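Local coordinates for beta-lactamase domain protein (Burkholderia ambifaria, PDB 5I0P), which probably acts as a hydrolase of the metallo-beta-lactamase superfamily, binding two zinc ions in its active site, at residues I51-L56 with T80-I85; L96-T101 with N112-G117; T271-S276 with R282-R287. All blocks are in the same frame, centred on the assembly; numbering follows the deposited sequence.

Contact 1 of 3, residues I51-L56 with T80-I85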
loop_
_atom_site.group_PDB
_atom_site.type_symbol
_atom_site.label_atom_id
_atom_site.label_comp_id
_atom_site.label_asym_id
_atom_site.label_seq_id
_atom_site.Cartn_x
_atom_site.Cartn_y
_atom_site.Cartn_z
ATOM N N ILE A 51 0.860 -10.112 -4.775
ATOM C CA ILE A 51 0.755 -8.686 -5.067
ATOM C C ILE A 51 0.512 -8.527 -6.562
ATOM O O ILE A 51 1.103 -9.245 -7.378
ATOM C CB ILE A 51 2.001 -7.892 -4.603
ATOM C CG1 ILE A 51 1.844 -6.400 -4.937
ATOM C CG2 ILE A 51 3.308 -8.483 -5.155
ATOM C CD1 ILE A 51 2.892 -5.505 -4.317
ATOM N N ASN A 52 -0.367 -7.590 -6.918
ATOM C CA ASN A 52 -0.640 -7.261 -8.312
ATOM C C ASN A 52 0.290 -6.151 -8.750
ATOM O O ASN A 52 0.401 -5.134 -8.059
ATOM C CB ASN A 52 -2.086 -6.817 -8.517
ATOM C CG ASN A 52 -3.071 -7.841 -8.046
ATOM O OD1 ASN A 52 -2.909 -9.018 -8.340
ATOM N ND2 ASN A 52 -4.122 -7.403 -7.341
ATOM N N LEU A 53 0.970 -6.357 -9.881
ATOM C CA LEU A 53 1.842 -5.337 -10.460
ATOM C C LEU A 53 1.290 -4.903 -11.811
ATOM O O LEU A 53 0.506 -5.613 -12.441
ATOM C CB LEU A 53 3.303 -5.827 -10.603
ATOM C CG LEU A 53 3.958 -6.524 -9.397
ATOM C CD1 LEU A 53 5.365 -6.947 -9.743
ATOM C CD2 LEU A 53 3.937 -5.677 -8.078
ATOM N N TRP A 54 1.689 -3.720 -12.253
ATOM C CA TRP A 54 1.122 -3.146 -13.461
ATOM C C TRP A 54 2.232 -2.840 -14.459
ATOM O O TRP A 54 3.249 -2.218 -14.107
ATOM C CB TRP A 54 0.282 -1.899 -13.112
ATOM C CG TRP A 54 -0.554 -2.163 -11.909
ATOM C CD1 TRP A 54 -0.313 -1.712 -10.636
ATOM C CD2 TRP A 54 -1.696 -3.041 -11.815
ATOM N NE1 TRP A 54 -1.259 -2.202 -9.775
ATOM C CE2 TRP A 54 -2.112 -3.034 -10.456
ATOM C CE3 TRP A 54 -2.418 -3.810 -12.745
ATOM C CZ2 TRP A 54 -3.223 -3.760 -10.002
ATOM C CZ3 TRP A 54 -3.526 -4.528 -12.304
ATOM C CH2 TRP A 54 -3.918 -4.504 -10.937
ATOM N N LEU A 55 2.044 -3.330 -15.691
ATOM C CA LEU A 55 2.868 -2.993 -16.845
ATOM C C LEU A 55 2.059 -2.041 -17.720
ATOM O O LEU A 55 0.980 -2.415 -18.205
ATOM C CB LEU A 55 3.236 -4.227 -17.652
ATOM C CG LEU A 55 4.481 -5.053 -17.393
ATOM C CD1 LEU A 55 4.474 -6.265 -18.349
ATOM C CD2 LEU A 55 5.737 -4.242 -17.559
ATOM N N LEU A 56 2.555 -0.812 -17.898
ATOM C CA LEU A 56 1.860 0.195 -18.682
ATOM C C LEU A 56 2.620 0.471 -19.971
ATOM O O LEU A 56 3.786 0.868 -19.934
ATOM C CB LEU A 56 1.693 1.467 -17.877
ATOM C CG LEU A 56 1.079 1.342 -16.489
ATOM C CD1 LEU A 56 0.904 2.741 -15.915
ATOM C CD2 LEU A 56 -0.237 0.632 -16.561
ATOM N N THR A 80 12.320 -14.823 -10.986
ATOM C CA THR A 80 12.172 -15.759 -12.088
ATOM C C THR A 80 10.989 -15.373 -12.965
ATOM O O THR A 80 11.070 -15.456 -14.201
ATOM C CB THR A 80 11.978 -17.187 -11.542
ATOM O OG1 THR A 80 13.114 -17.587 -10.762
ATOM C CG2 THR A 80 11.802 -18.203 -12.706
ATOM N N HIS A 81 9.869 -14.965 -12.340
ATOM C CA HIS A 81 8.689 -14.583 -13.112
ATOM C C HIS A 81 8.907 -13.264 -13.864
ATOM O O HIS A 81 8.441 -13.104 -15.001
ATOM C CB HIS A 81 7.468 -14.504 -12.194
ATOM C CG HIS A 81 7.049 -15.824 -11.609
ATOM N ND1 HIS A 81 7.302 -17.033 -12.226
ATOM C CD2 HIS A 81 6.379 -16.122 -10.468
ATOM C CE1 HIS A 81 6.813 -18.014 -11.487
ATOM N NE2 HIS A 81 6.240 -17.491 -10.421
ATOM N N TRP A 82 9.624 -12.314 -13.264
ATOM C CA TRP A 82 9.969 -11.099 -13.996
ATOM C C TRP A 82 10.810 -11.433 -15.222
ATOM O O TRP A 82 10.548 -10.929 -16.326
ATOM C CB TRP A 82 10.729 -10.127 -13.094
ATOM C CG TRP A 82 9.901 -9.097 -12.411
ATOM C CD1 TRP A 82 9.872 -8.838 -11.072
ATOM C CD2 TRP A 82 8.993 -8.168 -13.024
ATOM N NE1 TRP A 82 9.000 -7.806 -10.811
ATOM C CE2 TRP A 82 8.440 -7.381 -11.987
ATOM C CE3 TRP A 82 8.575 -7.939 -14.346
ATOM C CZ2 TRP A 82 7.521 -6.348 -12.230
ATOM C CZ3 TRP A 82 7.649 -6.923 -14.590
ATOM C CH2 TRP A 82 7.131 -6.142 -13.529
ATOM N N GLU A 83 11.823 -12.298 -15.048
ATOM C CA GLU A 83 12.651 -12.684 -16.191
ATOM C C GLU A 83 11.821 -13.310 -17.292
ATOM O O GLU A 83 12.074 -13.060 -18.473
ATOM C CB GLU A 83 13.769 -13.632 -15.770
ATOM C CG GLU A 83 14.943 -12.899 -15.118
ATOM C CD GLU A 83 15.610 -11.915 -16.065
ATOM O OE1 GLU A 83 15.993 -10.838 -15.612
ATOM O OE2 GLU A 83 15.729 -12.209 -17.273
ATOM N N GLN A 84 10.804 -14.090 -16.925
ATOM C CA GLN A 84 9.908 -14.663 -17.919
ATOM C C GLN A 84 9.067 -13.587 -18.595
ATOM O O GLN A 84 8.819 -13.655 -19.807
ATOM C CB GLN A 84 9.009 -15.712 -17.273
ATOM C CG GLN A 84 9.681 -17.055 -17.048
ATOM C CD GLN A 84 8.902 -17.959 -16.097
ATOM O OE1 GLN A 84 7.841 -17.587 -15.562
ATOM N NE2 GLN A 84 9.441 -19.156 -15.868
ATOM N N ILE A 85 8.622 -12.582 -17.840
ATOM C CA ILE A 85 7.849 -11.511 -18.463
ATOM C C ILE A 85 8.731 -10.676 -19.381
ATOM O O ILE A 85 8.294 -10.243 -20.456
ATOM C CB ILE A 85 7.160 -10.651 -17.395
ATOM C CG1 ILE A 85 5.848 -11.322 -16.944
ATOM C CG2 ILE A 85 6.987 -9.192 -17.897
ATOM C CD1 ILE A 85 5.677 -11.407 -15.466
#

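Contact 2 of 3, residues L96-T101 with N112-G117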
loop_
_atom_site.group_PDB
_atom_site.type_symbol
_atom_site.label_atom_id
_atom_site.label_comp_id
_atom_site.label_asym_id
_atom_site.label_seq_id
_atom_site.Cartn_x
_atom_site.Cartn_y
_atom_site.Cartn_z
ATOM N N LEU A 96 11.027 1.523 -19.384
ATOM C CA LEU A 96 11.467 2.915 -19.463
ATOM C C LEU A 96 11.687 3.556 -18.096
ATOM O O LEU A 96 12.464 4.509 -17.988
ATOM C CB LEU A 96 10.456 3.752 -20.269
ATOM C CG LEU A 96 10.168 3.229 -21.683
ATOM C CD1 LEU A 96 9.067 4.016 -22.417
ATOM C CD2 LEU A 96 11.459 3.240 -22.479
ATOM N N ARG A 97 11.031 3.057 -17.058
ATOM C CA ARG A 97 11.135 3.609 -15.717
ATOM C C ARG A 97 10.366 2.676 -14.788
ATOM O O ARG A 97 9.523 1.886 -15.224
ATOM C CB ARG A 97 10.589 5.050 -15.636
ATOM C CG ARG A 97 9.128 5.198 -16.005
ATOM C CD ARG A 97 8.607 6.597 -15.868
ATOM N NE ARG A 97 7.444 6.748 -16.729
ATOM C CZ ARG A 97 6.867 7.903 -17.034
ATOM N NH1 ARG A 97 7.356 9.033 -16.530
ATOM N NH2 ARG A 97 5.832 7.937 -17.875
ATOM N N VAL A 98 10.691 2.750 -13.508
ATOM C CA VAL A 98 9.990 1.984 -12.496
ATOM C C VAL A 98 9.317 2.968 -11.542
ATOM O O VAL A 98 9.982 3.828 -10.937
ATOM C CB VAL A 98 10.930 1.031 -11.752
ATOM C CG1 VAL A 98 10.164 0.293 -10.697
ATOM C CG2 VAL A 98 11.584 0.068 -12.742
ATOM N N LEU A 99 8.000 2.846 -11.416
ATOM C CA LEU A 99 7.211 3.669 -10.526
ATOM C C LEU A 99 6.754 2.822 -9.345
ATOM O O LEU A 99 6.368 1.669 -9.524
ATOM C CB LEU A 99 6.035 4.240 -11.294
ATOM C CG LEU A 99 5.332 5.439 -10.718
ATOM C CD1 LEU A 99 4.702 6.245 -11.822
ATOM C CD2 LEU A 99 4.262 4.936 -9.718
ATOM N N VAL A 100 6.815 3.379 -8.135
ATOM C CA VAL A 100 6.495 2.639 -6.914
ATOM C C VAL A 100 5.462 3.396 -6.074
ATOM O O VAL A 100 5.643 4.580 -5.767
ATOM C CB VAL A 100 7.761 2.342 -6.093
ATOM C CG1 VAL A 100 7.384 1.804 -4.705
ATOM C CG2 VAL A 100 8.623 1.353 -6.862
ATOM N N THR A 101 4.392 2.702 -5.677
ATOM C CA THR A 101 3.321 3.365 -4.941
ATOM C C THR A 101 3.750 3.772 -3.528
ATOM O O THR A 101 3.339 4.828 -3.023
ATOM C CB THR A 101 2.080 2.452 -4.890
ATOM O OG1 THR A 101 2.404 1.182 -4.307
ATOM C CG2 THR A 101 1.496 2.237 -6.254
ATOM N N ASN A 112 15.412 -1.746 -7.134
ATOM C CA ASN A 112 16.776 -1.580 -7.627
ATOM C C ASN A 112 17.105 -2.602 -8.704
ATOM O O ASN A 112 17.643 -2.255 -9.759
ATOM C CB ASN A 112 17.794 -1.672 -6.507
ATOM C CG ASN A 112 19.157 -1.209 -6.972
ATOM O OD1 ASN A 112 19.382 -0.007 -7.143
ATOM N ND2 ASN A 112 20.052 -2.135 -7.216
ATOM N N TRP A 113 16.762 -3.869 -8.464
ATOM C CA TRP A 113 16.969 -4.930 -9.453
ATOM C C TRP A 113 16.286 -4.614 -10.777
ATOM O O TRP A 113 16.881 -4.777 -11.850
ATOM C CB TRP A 113 16.422 -6.237 -8.897
ATOM C CG TRP A 113 16.654 -7.435 -9.738
ATOM C CD1 TRP A 113 17.808 -8.145 -9.837
ATOM C CD2 TRP A 113 15.690 -8.119 -10.552
ATOM N NE1 TRP A 113 17.625 -9.215 -10.663
ATOM C CE2 TRP A 113 16.329 -9.226 -11.105
ATOM C CE3 TRP A 113 14.349 -7.901 -10.859
ATOM C CZ2 TRP A 113 15.684 -10.100 -11.984
ATOM C CZ3 TRP A 113 13.701 -8.799 -11.730
ATOM C CH2 TRP A 113 14.370 -9.869 -12.267
ATOM N N LEU A 114 15.028 -4.159 -10.718
ATOM C CA LEU A 114 14.321 -3.769 -11.932
ATOM C C LEU A 114 14.987 -2.588 -12.606
ATOM O O LEU A 114 15.267 -2.626 -13.808
ATOM C CB LEU A 114 12.866 -3.415 -11.614
ATOM C CG LEU A 114 11.983 -4.623 -11.312
ATOM C CD1 LEU A 114 10.584 -4.164 -10.982
ATOM C CD2 LEU A 114 11.975 -5.600 -12.444
ATOM N N CYS A 115 15.290 -1.542 -11.829
ATOM C CA CYS A 115 15.870 -0.335 -12.391
ATOM C C CYS A 115 17.130 -0.641 -13.155
ATOM O O CYS A 115 17.413 0.002 -14.177
ATOM C CB CYS A 115 16.201 0.649 -11.283
ATOM S SG CYS A 115 14.802 1.523 -10.763
ATOM N N GLU A 116 17.885 -1.628 -12.684
ATOM C CA GLU A 116 19.178 -1.932 -13.251
ATOM C C GLU A 116 19.134 -3.054 -14.266
ATOM O O GLU A 116 20.197 -3.536 -14.700
ATOM C CB GLU A 116 20.150 -2.202 -12.126
ATOM C CG GLU A 116 20.793 -0.888 -11.739
ATOM C CD GLU A 116 21.473 -1.018 -10.442
ATOM O OE1 GLU A 116 21.713 -2.188 -10.053
ATOM O OE2 GLU A 116 21.736 0.025 -9.799
ATOM N N GLY A 117 17.933 -3.461 -14.672
ATOM C CA GLY A 117 17.770 -4.335 -15.812
ATOM C C GLY A 117 17.625 -5.805 -15.499
ATOM O O GLY A 117 17.750 -6.620 -16.415
#

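Contact 3 of 3, residues T271-S276 with R282-R287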
loop_
_atom_site.group_PDB
_atom_site.type_symbol
_atom_site.label_atom_id
_atom_site.label_comp_id
_atom_site.label_asym_id
_atom_site.label_seq_id
_atom_site.Cartn_x
_atom_site.Cartn_y
_atom_site.Cartn_z
ATOM N N THR A 271 -15.581 3.675 -11.856
ATOM C CA THR A 271 -14.132 3.651 -11.939
ATOM C C THR A 271 -13.639 2.226 -11.799
ATOM O O THR A 271 -14.065 1.482 -10.911
ATOM C CB THR A 271 -13.498 4.547 -10.865
ATOM O OG1 THR A 271 -13.955 5.885 -11.040
ATOM C CG2 THR A 271 -11.971 4.535 -10.953
ATOM N N LEU A 272 -12.752 1.855 -12.696
ATOM C CA LEU A 272 -12.049 0.596 -12.603
ATOM C C LEU A 272 -10.942 0.789 -11.581
ATOM O O LEU A 272 -10.139 1.710 -11.710
ATOM C CB LEU A 272 -11.482 0.209 -13.969
ATOM C CG LEU A 272 -10.685 -1.083 -14.035
ATOM C CD1 LEU A 272 -11.575 -2.218 -13.539
ATOM C CD2 LEU A 272 -10.167 -1.352 -15.471
ATOM N N VAL A 273 -10.981 0.019 -10.507
ATOM C CA VAL A 273 -9.959 0.040 -9.471
ATOM C C VAL A 273 -8.992 -1.105 -9.727
ATOM O O VAL A 273 -9.416 -2.251 -9.931
ATOM C CB VAL A 273 -10.575 -0.073 -8.066
ATOM C CG1 VAL A 273 -9.505 0.114 -7.010
ATOM C CG2 VAL A 273 -11.709 0.945 -7.896
ATOM N N LEU A 274 -7.692 -0.797 -9.738
ATOM C CA LEU A 274 -6.635 -1.793 -9.862
ATOM C C LEU A 274 -5.896 -1.867 -8.532
ATOM O O LEU A 274 -5.007 -1.057 -8.254
ATOM C CB LEU A 274 -5.697 -1.450 -11.021
ATOM C CG LEU A 274 -6.427 -1.247 -12.366
ATOM C CD1 LEU A 274 -5.488 -0.951 -13.538
ATOM C CD2 LEU A 274 -7.209 -2.457 -12.701
ATOM N N PRO A 275 -6.274 -2.774 -7.647
ATOM C CA PRO A 275 -5.667 -2.823 -6.319
ATOM C C PRO A 275 -4.486 -3.773 -6.311
ATOM O O PRO A 275 -4.391 -4.701 -7.118
ATOM C CB PRO A 275 -6.792 -3.387 -5.456
ATOM C CG PRO A 275 -7.423 -4.442 -6.434
ATOM C CD PRO A 275 -7.296 -3.820 -7.828
ATOM N N SER A 276 -3.595 -3.538 -5.356
ATOM C CA SER A 276 -2.396 -4.352 -5.311
ATOM C C SER A 276 -2.637 -5.731 -4.724
ATOM O O SER A 276 -1.760 -6.586 -4.835
ATOM C CB SER A 276 -1.303 -3.601 -4.578
ATOM O OG SER A 276 -0.907 -2.522 -5.431
ATOM N N ARG A 282 -15.013 -2.821 -9.964
ATOM C CA ARG A 282 -15.766 -1.588 -9.946
ATOM C C ARG A 282 -16.640 -1.588 -8.696
ATOM O O ARG A 282 -17.122 -2.636 -8.251
ATOM C CB ARG A 282 -16.617 -1.444 -11.216
ATOM C CG ARG A 282 -15.802 -1.129 -12.456
ATOM C CD ARG A 282 -16.623 -0.765 -13.717
ATOM N NE ARG A 282 -15.709 -0.194 -14.715
ATOM C CZ ARG A 282 -15.019 -0.897 -15.618
ATOM N NH1 ARG A 282 -15.174 -2.209 -15.672
ATOM N NH2 ARG A 282 -14.172 -0.293 -16.462
ATOM N N GLY A 283 -16.861 -0.398 -8.151
ATOM C CA GLY A 283 -17.606 -0.278 -6.924
ATOM C C GLY A 283 -16.749 0.335 -5.845
ATOM O O GLY A 283 -16.819 -0.075 -4.677
ATOM N N VAL A 284 -15.934 1.328 -6.225
ATOM C CA VAL A 284 -15.030 1.917 -5.248
ATOM C C VAL A 284 -15.812 2.540 -4.099
ATOM O O VAL A 284 -15.448 2.373 -2.929
ATOM C CB VAL A 284 -14.077 2.933 -5.907
ATOM C CG1 VAL A 284 -14.835 4.123 -6.480
ATOM C CG2 VAL A 284 -13.060 3.411 -4.853
ATOM N N ARG A 285 -16.930 3.206 -4.406
ATOM C CA ARG A 285 -17.702 3.864 -3.358
ATOM C C ARG A 285 -18.326 2.842 -2.423
ATOM O O ARG A 285 -18.388 3.067 -1.205
ATOM C CB ARG A 285 -18.781 4.760 -3.959
ATOM C CG ARG A 285 -19.261 5.829 -2.978
ATOM C CD ARG A 285 -20.069 6.926 -3.659
ATOM N NE ARG A 285 -19.281 7.507 -4.731
ATOM C CZ ARG A 285 -19.790 8.115 -5.793
ATOM N NH1 ARG A 285 -21.106 8.220 -5.921
ATOM N NH2 ARG A 285 -18.977 8.597 -6.729
ATOM N N THR A 286 -18.794 1.714 -2.976
ATOM C CA THR A 286 -19.328 0.644 -2.136
ATOM C C THR A 286 -18.260 0.061 -1.209
ATOM O O THR A 286 -18.519 -0.165 -0.026
ATOM C CB THR A 286 -19.967 -0.426 -3.009
ATOM O OG1 THR A 286 -21.116 0.143 -3.639
ATOM C CG2 THR A 286 -20.418 -1.590 -2.180
ATOM N N ARG A 287 -17.051 -0.173 -1.719
ATOM C CA ARG A 287 -16.002 -0.738 -0.886
ATOM C C ARG A 287 -15.614 0.216 0.223
ATOM O O ARG A 287 -15.437 -0.196 1.383
ATOM C CB ARG A 287 -14.779 -1.043 -1.729
ATOM C CG ARG A 287 -13.608 -1.591 -0.944
ATOM C CD ARG A 287 -13.994 -2.805 -0.092
ATOM N NE ARG A 287 -12.828 -3.357 0.604
ATOM C CZ ARG A 287 -12.896 -4.129 1.674
ATOM N NH1 ARG A 287 -14.079 -4.446 2.179
ATOM N NH2 ARG A 287 -11.789 -4.604 2.223
HETATM O O HOH W 1 -15.866 2.003 -9.232
#

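Contact 1 of 3, residues I51-L56 with T80-I85
Trp-82 reaches from helix 76-88 across to Leu-53 and Leu-55 on strand 50-60, its indole bridging two backbones that run in nearly the same direction, with segment axes 12.8 Å apart and 22° between them. The benzo end of the indole does the touching: Trp-82 CZ2 lies 3.3 Å from Leu-53 CD1, a close approach that meets the ring obliquely. Two atoms further round the six-membered ring, past CH2, Leu-55 CD2 comes up to the edge near the ring plane, 4.4 Å from Trp-82 CZ3. The pyrrole end is held elsewhere, NE1 of Trp-82 donating to the carbonyl of Cys-71, which should fix the rotation of the indole, while Leu-40 and Ile-68 also touch it. This is one alpha-beta half of the alpha-beta/beta-alpha sandwich of the metallo-beta-lactamase fold: helix 76-88 is the connection of a beta-alpha-beta crossover between the parallel strands 63-69 and 95-99, and it covers strands 37-43, 50-60 and 63-69. Leu-53 itself has its side chain about 6 Å from that of the zinc ligand His-107, which puts this core close to the metal site. Next along the helix, Glu-83, far from the strand, forms a salt bridge with Arg-122. One turn on from Trp-82, Ile-85 offers its CG2 branch, which is anti to its own backbone N, to Leu-55 CD1 at 3.9 Å, the two side chains lying alongside, pointing opposite ways. Leu-55 divides its methyls between neighbours on the same side, CD2 to the ring edge and CD1 to Ile-85, and Leu-90 also packs on it.

Contact 2 of 3, residues L96-T101 with N112-G117
Val-98 on strand 95-99 packs against Leu-114 and Cys-115 at the end of helix 111-115, within the part of the metallo-beta-lactamase fold where a central strand leads into the metal-binding HxHxDH motif that starts just after Thr-101. The tight side is small and wholly apolar. Val-98 carries it alone from the strand, its CG2 branch lying 3.9 Å from Leu-114 CB, and the two side chains are set roughly perpendicular. Leu-127 of the next strand touches Cys-115, and Phe-86 of helix 76-88 closes on Leu-114; both helix residues are buried. The outer side of the helix is looser and more polar. The exposed Glu-116 takes a weak hydrogen bond from Asn-112 ND2, and Trp-113 lies partly exposed with its indole N-H directed to Asp-119. A Schellman motif ends the helix: Gly-117 at C-prime bonds through its N to Leu-114 O at 2.9 Å, and its positive phi (97°) turns the chain so that Gly-118 N reaches Trp-113 O. On the inner side, the sulfur sits beside its own backbone N (chi1 -80°), a setting that brings Cys-115 SG to 4.0 Å from Val-98 CB.

Contact 3 of 3, residues T271-S276 with R282-R287
Leu-272 and Arg-282 bring their backbones together, CA to CA 5.1 Å, where strand 272-275 meets the short antiparallel edge strand 281-282; main-chain hydrogen bonding is found at Val-273 with Phe-281. Beyond Arg-282 the chain swings away from the strand. Gly-283, with a positive phi of 119°, serves as the N-cap residue of the long helix 284-308, and its carbonyl O accepts from Arg-287 N at 3.0 Å. Where the backbones part, one water bridges them, accepting from Gly-283 N at 2.8 Å and donating to Thr-271 O. Among the side chains, Arg-282 spans the most ground. Its CG passes 3.5 Å from Thr-271 O, and the extended chain then lays the guanidinium across Leu-272, whose CB sits over one face of the group, 3.7 Å from Arg-282 NH2. The polar end is also held: NE donates to the carbonyl of Asp-270. On the helix side, Val-273 CG2 presses against Val-284 CB at 3.7 Å, the valines meeting nearly square-on. Two chemistries therefore combine: a buried valine pair joins the six-stranded sheet to the first turn of the helix, while a carbonyl and an amide too far apart to bond directly are linked through water, and the partly exposed arginine keeps its flat face on aliphatic carbon and its N-H on a backbone oxygen.

How the contacts relate
The three contacts follow one another along the chain without interleaving. Contacts 1 and 2, with centres about 12 Å apart, share the seven-stranded sheet, and they touch directly where Trp-82 meets Trp-113 and Leu-114; helix 76-88 leads on to strand 95-99. Contact 3 belongs to the six-stranded sheet, about 22 Å from contact 1 and about 26 Å from contact 2 between centres. Contacts 1 and 3 nonetheless meet, because Asn-52 probably hydrogen-bonds to Pro-275 O and Ser-276 O, joining the two sheets of the sandwich. Segments 96-101 and 271-276 each stop one residue short of a zinc ligand, His-102 and His-277, so both sheets deliver residues to the dinuclear site.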